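Local coordinates for protein Na-translocating NADH-quinone reductase subunit C NqrC (Shewanella oneidensis, PDB 4XHF) that is the flavin-binding subunit C of a respiratory membrane complex, its soluble part holding flavin mononucleotide in an FMN-binding domain, at residues A[188-193]-A[233-238]; A[153-158]-A[245-250]; A[89-94]-A[144-149]. All blocks are in the same frame, centred on the assembly; numbering follows the deposited sequence.

Contact 1 of 3, residues A[188-193]-A[233-238]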
# COMPACT_ATOMS: atom_id res chain seq x y z
N LYS A 188 -3.08 -12.92 5.10
CA LYS A 188 -4.10 -13.11 4.08
C LYS A 188 -3.47 -13.06 2.69
O LYS A 188 -2.35 -12.57 2.53
CB LYS A 188 -5.18 -12.03 4.20
CG LYS A 188 -5.89 -12.02 5.55
CD LYS A 188 -6.70 -13.28 5.78
CE LYS A 188 -7.33 -13.30 7.16
NZ LYS A 188 -8.31 -14.41 7.30
N GLN A 189 -4.18 -13.58 1.69
CA GLN A 189 -3.67 -13.66 0.33
C GLN A 189 -4.57 -12.93 -0.67
O GLN A 189 -5.78 -13.12 -0.68
CB GLN A 189 -3.49 -15.12 -0.08
CG GLN A 189 -2.32 -15.80 0.62
CD GLN A 189 -2.06 -17.19 0.09
OE1 GLN A 189 -2.98 -17.90 -0.32
NE2 GLN A 189 -0.79 -17.58 0.08
N LEU A 190 -3.95 -12.11 -1.51
CA LEU A 190 -4.67 -11.26 -2.45
C LEU A 190 -5.37 -12.04 -3.56
O LEU A 190 -6.50 -11.72 -3.93
CB LEU A 190 -3.72 -10.24 -3.07
CG LEU A 190 -3.18 -9.16 -2.12
CD1 LEU A 190 -1.92 -8.55 -2.70
CD2 LEU A 190 -4.22 -8.09 -1.88
N PHE A 191 -4.69 -13.07 -4.08
CA PHE A 191 -5.16 -13.78 -5.27
C PHE A 191 -5.46 -15.25 -5.02
O PHE A 191 -4.91 -15.86 -4.10
CB PHE A 191 -4.11 -13.67 -6.38
CG PHE A 191 -3.64 -12.27 -6.64
CD1 PHE A 191 -4.37 -11.42 -7.44
CD2 PHE A 191 -2.46 -11.81 -6.08
CE1 PHE A 191 -3.94 -10.13 -7.68
CE2 PHE A 191 -2.02 -10.53 -6.31
CZ PHE A 191 -2.76 -9.69 -7.12
N ASP A 192 -6.31 -15.82 -5.87
CA ASP A 192 -6.58 -17.25 -5.85
C ASP A 192 -5.61 -17.99 -6.78
O ASP A 192 -4.66 -17.39 -7.29
CB ASP A 192 -8.04 -17.55 -6.23
CG ASP A 192 -8.42 -17.03 -7.61
OD1 ASP A 192 -7.56 -16.98 -8.51
OD2 ASP A 192 -9.61 -16.69 -7.80
N ASP A 193 -5.87 -19.27 -7.01
CA ASP A 193 -5.01 -20.08 -7.87
C ASP A 193 -5.19 -19.74 -9.35
O ASP A 193 -4.34 -20.09 -10.17
CB ASP A 193 -5.26 -21.58 -7.63
CG ASP A 193 -6.74 -21.93 -7.62
OD1 ASP A 193 -7.51 -21.33 -8.40
OD2 ASP A 193 -7.14 -22.80 -6.82
N PHE A 233 -7.95 -2.62 -7.32
CA PHE A 233 -7.41 -1.83 -8.42
C PHE A 233 -5.89 -1.85 -8.44
O PHE A 233 -5.28 -2.07 -9.49
CB PHE A 233 -7.88 -0.37 -8.33
CG PHE A 233 -7.24 0.52 -9.36
CD1 PHE A 233 -7.75 0.59 -10.64
CD2 PHE A 233 -6.11 1.27 -9.05
CE1 PHE A 233 -7.16 1.39 -11.60
CE2 PHE A 233 -5.52 2.07 -10.00
CZ PHE A 233 -6.04 2.13 -11.28
N TRP A 234 -5.28 -1.60 -7.29
CA TRP A 234 -3.84 -1.39 -7.23
C TRP A 234 -3.05 -2.69 -7.33
O TRP A 234 -1.86 -2.66 -7.61
CB TRP A 234 -3.49 -0.64 -5.95
CG TRP A 234 -3.73 0.82 -6.12
CD1 TRP A 234 -4.73 1.56 -5.56
CD2 TRP A 234 -2.98 1.72 -6.93
NE1 TRP A 234 -4.64 2.87 -5.96
CE2 TRP A 234 -3.57 2.99 -6.81
CE3 TRP A 234 -1.85 1.57 -7.75
CZ2 TRP A 234 -3.07 4.11 -7.48
CZ3 TRP A 234 -1.36 2.69 -8.41
CH2 TRP A 234 -1.97 3.94 -8.27
N PHE A 235 -3.72 -3.82 -7.11
CA PHE A 235 -3.12 -5.12 -7.38
C PHE A 235 -3.69 -5.69 -8.68
O PHE A 235 -3.45 -6.85 -9.02
CB PHE A 235 -3.35 -6.07 -6.21
CG PHE A 235 -2.54 -5.73 -5.00
CD1 PHE A 235 -1.18 -6.00 -4.95
CD2 PHE A 235 -3.13 -5.12 -3.91
CE1 PHE A 235 -0.44 -5.68 -3.84
CE2 PHE A 235 -2.39 -4.79 -2.79
CZ PHE A 235 -1.04 -5.07 -2.76
N GLY A 236 -4.42 -4.86 -9.41
CA GLY A 236 -5.01 -5.25 -10.68
C GLY A 236 -4.14 -4.85 -11.86
O GLY A 236 -3.02 -4.37 -11.68
N VAL A 237 -4.67 -5.04 -13.06
CA VAL A 237 -3.89 -4.86 -14.28
C VAL A 237 -3.45 -3.41 -14.49
O VAL A 237 -2.44 -3.16 -15.15
CB VAL A 237 -4.69 -5.32 -15.52
CG1 VAL A 237 -5.07 -6.79 -15.37
CG2 VAL A 237 -5.94 -4.47 -15.71
N GLU A 238 -4.20 -2.47 -13.92
CA GLU A 238 -3.84 -1.06 -14.02
C GLU A 238 -3.05 -0.60 -12.80
O GLU A 238 -2.77 0.59 -12.64
CB GLU A 238 -5.10 -0.20 -14.20
CG GLU A 238 -5.94 -0.59 -15.41
CD GLU A 238 -6.98 0.45 -15.80
OE1 GLU A 238 -6.60 1.47 -16.42
OE2 GLU A 238 -8.17 0.25 -15.49

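Contact 2 of 3, residues A[153-158]-A[245-250]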
# COMPACT_ATOMS: atom_id res chain seq x y z
N PRO A 153 7.43 -12.13 -0.94
CA PRO A 153 8.04 -12.35 -2.26
C PRO A 153 7.23 -13.25 -3.20
O PRO A 153 7.59 -13.34 -4.38
CB PRO A 153 9.38 -13.00 -1.92
CG PRO A 153 9.70 -12.50 -0.57
CD PRO A 153 8.38 -12.46 0.14
N ASP A 154 6.19 -13.92 -2.71
CA ASP A 154 5.28 -14.64 -3.60
C ASP A 154 4.30 -13.65 -4.23
O ASP A 154 3.56 -13.99 -5.16
CB ASP A 154 4.52 -15.75 -2.85
CG ASP A 154 3.64 -15.23 -1.72
OD1 ASP A 154 3.45 -14.00 -1.60
OD2 ASP A 154 3.13 -16.07 -0.94
N PHE A 155 4.32 -12.42 -3.72
CA PHE A 155 3.49 -11.33 -4.24
C PHE A 155 2.01 -11.69 -4.15
O PHE A 155 1.22 -11.38 -5.05
CB PHE A 155 3.90 -11.00 -5.68
CG PHE A 155 5.35 -10.64 -5.82
CD1 PHE A 155 5.93 -9.71 -4.99
CD2 PHE A 155 6.14 -11.26 -6.78
CE1 PHE A 155 7.27 -9.38 -5.11
CE2 PHE A 155 7.48 -10.94 -6.90
CZ PHE A 155 8.04 -10.00 -6.06
N ASN A 156 1.66 -12.33 -3.05
CA ASN A 156 0.29 -12.76 -2.80
C ASN A 156 -0.04 -12.64 -1.31
O ASN A 156 -1.04 -12.02 -0.93
CB ASN A 156 0.08 -14.20 -3.28
CG ASN A 156 -1.37 -14.62 -3.25
OD1 ASN A 156 -2.28 -13.79 -3.16
ND2 ASN A 156 -1.61 -15.92 -3.33
N THR A 157 0.82 -13.21 -0.48
CA THR A 157 0.63 -13.18 0.97
C THR A 157 0.93 -11.79 1.52
O THR A 157 2.00 -11.23 1.28
CB THR A 157 1.52 -14.22 1.68
OG1 THR A 157 1.26 -15.52 1.13
CG2 THR A 157 1.25 -14.25 3.18
N ILE A 158 -0.02 -11.24 2.26
CA ILE A 158 0.12 -9.91 2.85
C ILE A 158 0.99 -9.96 4.11
O ILE A 158 0.73 -10.75 5.02
CB ILE A 158 -1.25 -9.31 3.19
CG1 ILE A 158 -2.10 -9.19 1.92
CG2 ILE A 158 -1.09 -7.94 3.85
CD1 ILE A 158 -3.54 -8.84 2.18
N ASN A 245 4.94 -8.96 -12.05
CA ASN A 245 5.26 -9.95 -13.07
C ASN A 245 6.68 -9.79 -13.61
O ASN A 245 7.29 -10.76 -14.04
CB ASN A 245 4.26 -9.86 -14.23
CG ASN A 245 2.92 -10.49 -13.90
OD1 ASN A 245 2.82 -11.36 -13.03
ND2 ASN A 245 1.88 -10.06 -14.60
N GLN A 246 7.19 -8.56 -13.58
CA GLN A 246 8.56 -8.30 -13.98
C GLN A 246 9.54 -8.85 -12.95
O GLN A 246 10.60 -9.36 -13.30
CB GLN A 246 8.79 -6.80 -14.17
CG GLN A 246 8.08 -6.20 -15.37
CD GLN A 246 8.57 -6.77 -16.68
OE1 GLN A 246 7.86 -7.53 -17.35
NE2 GLN A 246 9.79 -6.41 -17.06
N LEU A 247 9.17 -8.75 -11.67
CA LEU A 247 10.02 -9.24 -10.59
C LEU A 247 10.04 -10.76 -10.54
O LEU A 247 11.08 -11.36 -10.24
CB LEU A 247 9.55 -8.68 -9.25
CG LEU A 247 9.68 -7.17 -9.03
CD1 LEU A 247 9.28 -6.83 -7.60
CD2 LEU A 247 11.09 -6.67 -9.31
N LYS A 248 8.90 -11.38 -10.81
CA LYS A 248 8.80 -12.83 -10.82
C LYS A 248 9.74 -13.43 -11.85
O LYS A 248 10.31 -14.51 -11.64
CB LYS A 248 7.36 -13.27 -11.11
CG LYS A 248 6.39 -13.02 -9.97
CD LYS A 248 4.96 -13.40 -10.35
CE LYS A 248 4.00 -13.23 -9.18
NZ LYS A 248 2.62 -13.69 -9.51
N ALA A 249 9.92 -12.73 -12.96
CA ALA A 249 10.81 -13.18 -14.01
C ALA A 249 12.27 -13.02 -13.59
O ALA A 249 12.93 -13.99 -13.23
CB ALA A 249 10.54 -12.43 -15.30
N SER A 250 12.75 -11.78 -13.63
CA SER A 250 14.13 -11.48 -13.29
C SER A 250 14.26 -11.13 -11.81
O SER A 250 14.42 -12.01 -10.97
CB SER A 250 14.66 -10.33 -14.15
OG SER A 250 13.96 -9.13 -13.89

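Contact 3 of 3, residues A[89-94]-A[144-149]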
# COMPACT_ATOMS: atom_id res chain seq x y z
N ASP A 89 6.47 13.44 -4.68
CA ASP A 89 5.08 13.77 -4.35
C ASP A 89 4.12 13.01 -5.26
O ASP A 89 3.92 13.38 -6.42
CB ASP A 89 4.84 15.28 -4.49
CG ASP A 89 3.53 15.73 -3.86
OD1 ASP A 89 2.62 14.89 -3.70
OD2 ASP A 89 3.42 16.92 -3.52
N GLU A 90 3.51 11.96 -4.71
CA GLU A 90 2.64 11.09 -5.49
C GLU A 90 1.26 11.70 -5.70
O GLU A 90 0.57 11.39 -6.67
CB GLU A 90 2.51 9.73 -4.81
CG GLU A 90 3.79 8.90 -4.83
CD GLU A 90 3.56 7.45 -4.45
OE1 GLU A 90 3.41 7.17 -3.24
OE2 GLU A 90 3.53 6.59 -5.35
N ARG A 91 0.85 12.57 -4.78
CA ARG A 91 -0.43 13.27 -4.91
C ARG A 91 -0.36 14.19 -6.12
O ARG A 91 -1.30 14.26 -6.91
CB ARG A 91 -0.75 14.09 -3.65
CG ARG A 91 -0.65 13.33 -2.34
CD ARG A 91 -1.79 12.35 -2.14
NE ARG A 91 -1.66 11.62 -0.88
CZ ARG A 91 -2.26 11.96 0.26
NH1 ARG A 91 -3.06 13.01 0.33
NH2 ARG A 91 -2.06 11.22 1.34
N MET A 92 0.76 14.88 -6.25
CA MET A 92 0.97 15.84 -7.33
C MET A 92 1.15 15.13 -8.67
O MET A 92 0.64 15.57 -9.69
CB MET A 92 2.20 16.71 -7.03
CG MET A 92 2.43 17.85 -8.00
SD MET A 92 4.02 18.66 -7.75
CE MET A 92 3.88 19.21 -6.05
N ALA A 93 1.90 14.02 -8.65
CA ALA A 93 2.18 13.26 -9.86
C ALA A 93 0.91 12.69 -10.47
O ALA A 93 0.82 12.51 -11.68
CB ALA A 93 3.16 12.15 -9.55
N ALA A 94 -0.08 12.41 -9.62
CA ALA A 94 -1.32 11.79 -10.06
C ALA A 94 -2.24 12.75 -10.81
O ALA A 94 -3.07 12.32 -11.61
CB ALA A 94 -2.05 11.20 -8.87
N MET A 144 -11.19 9.89 0.31
CA MET A 144 -10.06 9.09 -0.15
C MET A 144 -9.33 8.51 1.05
O MET A 144 -9.09 9.19 2.04
CB MET A 144 -9.10 9.94 -0.99
CG MET A 144 -9.70 10.50 -2.28
SD MET A 144 -10.41 9.24 -3.37
CE MET A 144 -9.04 8.10 -3.49
N ILE A 145 -8.97 7.23 0.93
CA ILE A 145 -8.24 6.53 1.98
C ILE A 145 -6.87 6.13 1.43
O ILE A 145 -6.79 5.51 0.38
CB ILE A 145 -9.01 5.28 2.46
CG1 ILE A 145 -10.40 5.68 2.97
CG2 ILE A 145 -8.24 4.56 3.56
CD1 ILE A 145 -11.35 4.51 3.17
N TYR A 146 -5.82 6.50 2.15
CA TYR A 146 -4.44 6.24 1.73
C TYR A 146 -3.72 5.29 2.69
O TYR A 146 -3.90 5.38 3.90
CB TYR A 146 -3.65 7.54 1.64
CG TYR A 146 -4.13 8.48 0.58
CD1 TYR A 146 -5.28 9.24 0.76
CD2 TYR A 146 -3.43 8.63 -0.61
CE1 TYR A 146 -5.72 10.10 -0.22
CE2 TYR A 146 -3.86 9.49 -1.59
CZ TYR A 146 -5.00 10.23 -1.39
OH TYR A 146 -5.43 11.09 -2.37
N GLY A 147 -2.88 4.42 2.14
CA GLY A 147 -2.14 3.49 2.96
C GLY A 147 -1.05 2.75 2.19
O GLY A 147 -0.73 3.10 1.06
N TYR A 148 -0.49 1.74 2.83
CA TYR A 148 0.54 0.89 2.23
C TYR A 148 0.24 -0.58 2.51
O TYR A 148 -0.28 -0.92 3.58
CB TYR A 148 1.93 1.25 2.77
CG TYR A 148 2.39 2.65 2.41
CD1 TYR A 148 3.10 2.89 1.24
CD2 TYR A 148 2.13 3.72 3.25
CE1 TYR A 148 3.52 4.16 0.91
CE2 TYR A 148 2.55 5.00 2.93
CZ TYR A 148 3.25 5.21 1.75
OH TYR A 148 3.67 6.48 1.43
N VAL A 149 0.55 -1.43 1.54
CA VAL A 149 0.46 -2.88 1.71
C VAL A 149 1.81 -3.54 1.45
O VAL A 149 2.41 -3.35 0.39
CB VAL A 149 -0.58 -3.51 0.76
CG1 VAL A 149 -0.66 -5.02 0.97
CG2 VAL A 149 -1.93 -2.87 0.97

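Contact 1 of 3, residues A[188-193]-A[233-238]
Phe235 presents one face of its ring to Leu190, while Phe191 reaches the root of the same side chain. The contact belongs to the hydrophobic core of the FMN-binding domain, where the loop between helix 179-182 and strand 200-202 meets the chain just as helix 221-234 ends. Leu190 supplies a CH-pi contact: its CD1 sits 3.4 Å from the centroid of the Phe235 ring and only 10° off the ring normal. The second methyl of the fork lies to one side, with CD2 3.8 Å from Phe235 CD2, and the two side chains meet at about a right angle. Strand 144-151 packs against the same group, Val151 touching both Leu190 and Phe235, and Val149 touching Phe235. Phe235 is also the first residue past the helix to leave helical geometry, and Gly236 N bonds back to Phe233 O at 2.9 Å as the chain turns. Phe191 approaches differently. With CG anti to its carbonyl carbon (chi1 -50°), it swings its ring end across, and Phe191 CZ stops 3.8 Å from Phe235 CB. The carbonyl oxygen of Phe235 lies at the edge of the Phe191 ring, in its plane, 3.5 Å from Phe191 CZ.

Contact 2 of 3, residues A[153-158]-A[245-250]
Phe155 extends its ring from the bend before strand 158-165 to helix 241-249, where Leu247 and Lys248 receive it. CG of Phe155 is anti to the carbonyl carbon (chi1 -57°), an orientation that carries the outer ring atoms to the helix. Leu247 crosses the side chain at about a right angle, its CD1 3.7 Å from Phe155 CZ and its CB nearly as close to the same atom. Lys248 runs past in the opposite direction. Its chain is extended beyond CG, with chi2 to chi4 all near 180°, and the methylenes follow the rim of the ring: CG lies near the ring plane 3.7 Å from Phe155 CD2, and CE passes the same ring edge. Lys248 thus contributes with its aliphatic part. Phe155 itself has a left-handed backbone conformation (phi 60°), part of a tight bend organised as an Asx turn. Asp154 OD1 accepts from Asn156 N at 2.8 Å and from Thr157 N at 3.0 Å, both donors approaching from one face of the carboxylate. Asp154 OD2 uses its syn lone pair to take the hydroxyl of Thr157, OG1 to OD2 2.8 Å. The three bonds hold the carboxylate at both oxygens. Pro153 O stands over the centre of one face of the Phe155 ring, and Phe244, also on helix 241-249, stacks on the Phe155 ring.

Contact 3 of 3, residues A[89-94]-A[144-149]
Arg91 lays its guanidinium flat on the ring of Tyr146, joining the start of helix 90-95 to strand 144-151. The helix opens at Asp89, the N-cap, whose OD1 accepts from Met92 N at 3.2 Å, the donor standing well above the carboxylate plane; Arg91 N adds a weak bond to the same oxygen. Glu90, next along, points its CB toward the strand, but its carboxylate bonds the backbone N of Arg118, on strand 113-123. Arg91 then makes the contact. Its chain bends at chi2 (-73°), bringing the flat end over one face of Tyr146, where CZ lies 3.5 Å from the ring centroid and 14° off the ring normal. The planes are 19° apart, and Arg91 NE comes to 3.1 Å from Tyr146 CE2, toward the rim. NH2 of Arg91 also forms a salt bridge with Glu165 on the neighbouring strand 158-165, which would help fix the rotation of the guanidinium. Further on, Ala94 N bonds Glu90 O, continuing the helical turn. On the strand, Tyr146 also stacks with Tyr137 of strand 129-139. Arg91 on Tyr146 is thus a stacked cation-pi pair, set between a short N-capped helix and a strand of the antiparallel sheet.

Overall arrangement
Contact 1 is the core contact of the three, contact 2 is partly buried and contact 3 lies at the surface. Contacts 1 and 2 are neighbours, their centres about 11 Å apart: Asn156 OD1 accepts from Phe191 N, and the two helices involved, 221-234 and 241-249, follow one another in the chain. Contact 3 lies on the opposite side of the chain's centre from contact 2, yet Ile158 of contact 2 packs on Val149 of contact 3. The chemistry follows the setting. Contact 1 is mainly aromatic and aliphatic, with a backbone oxygen at one ring edge, contact 2 pairs an aromatic ring with leucine and lysine methylenes, and contact 3 relies on a charged group stacked on tyrosine.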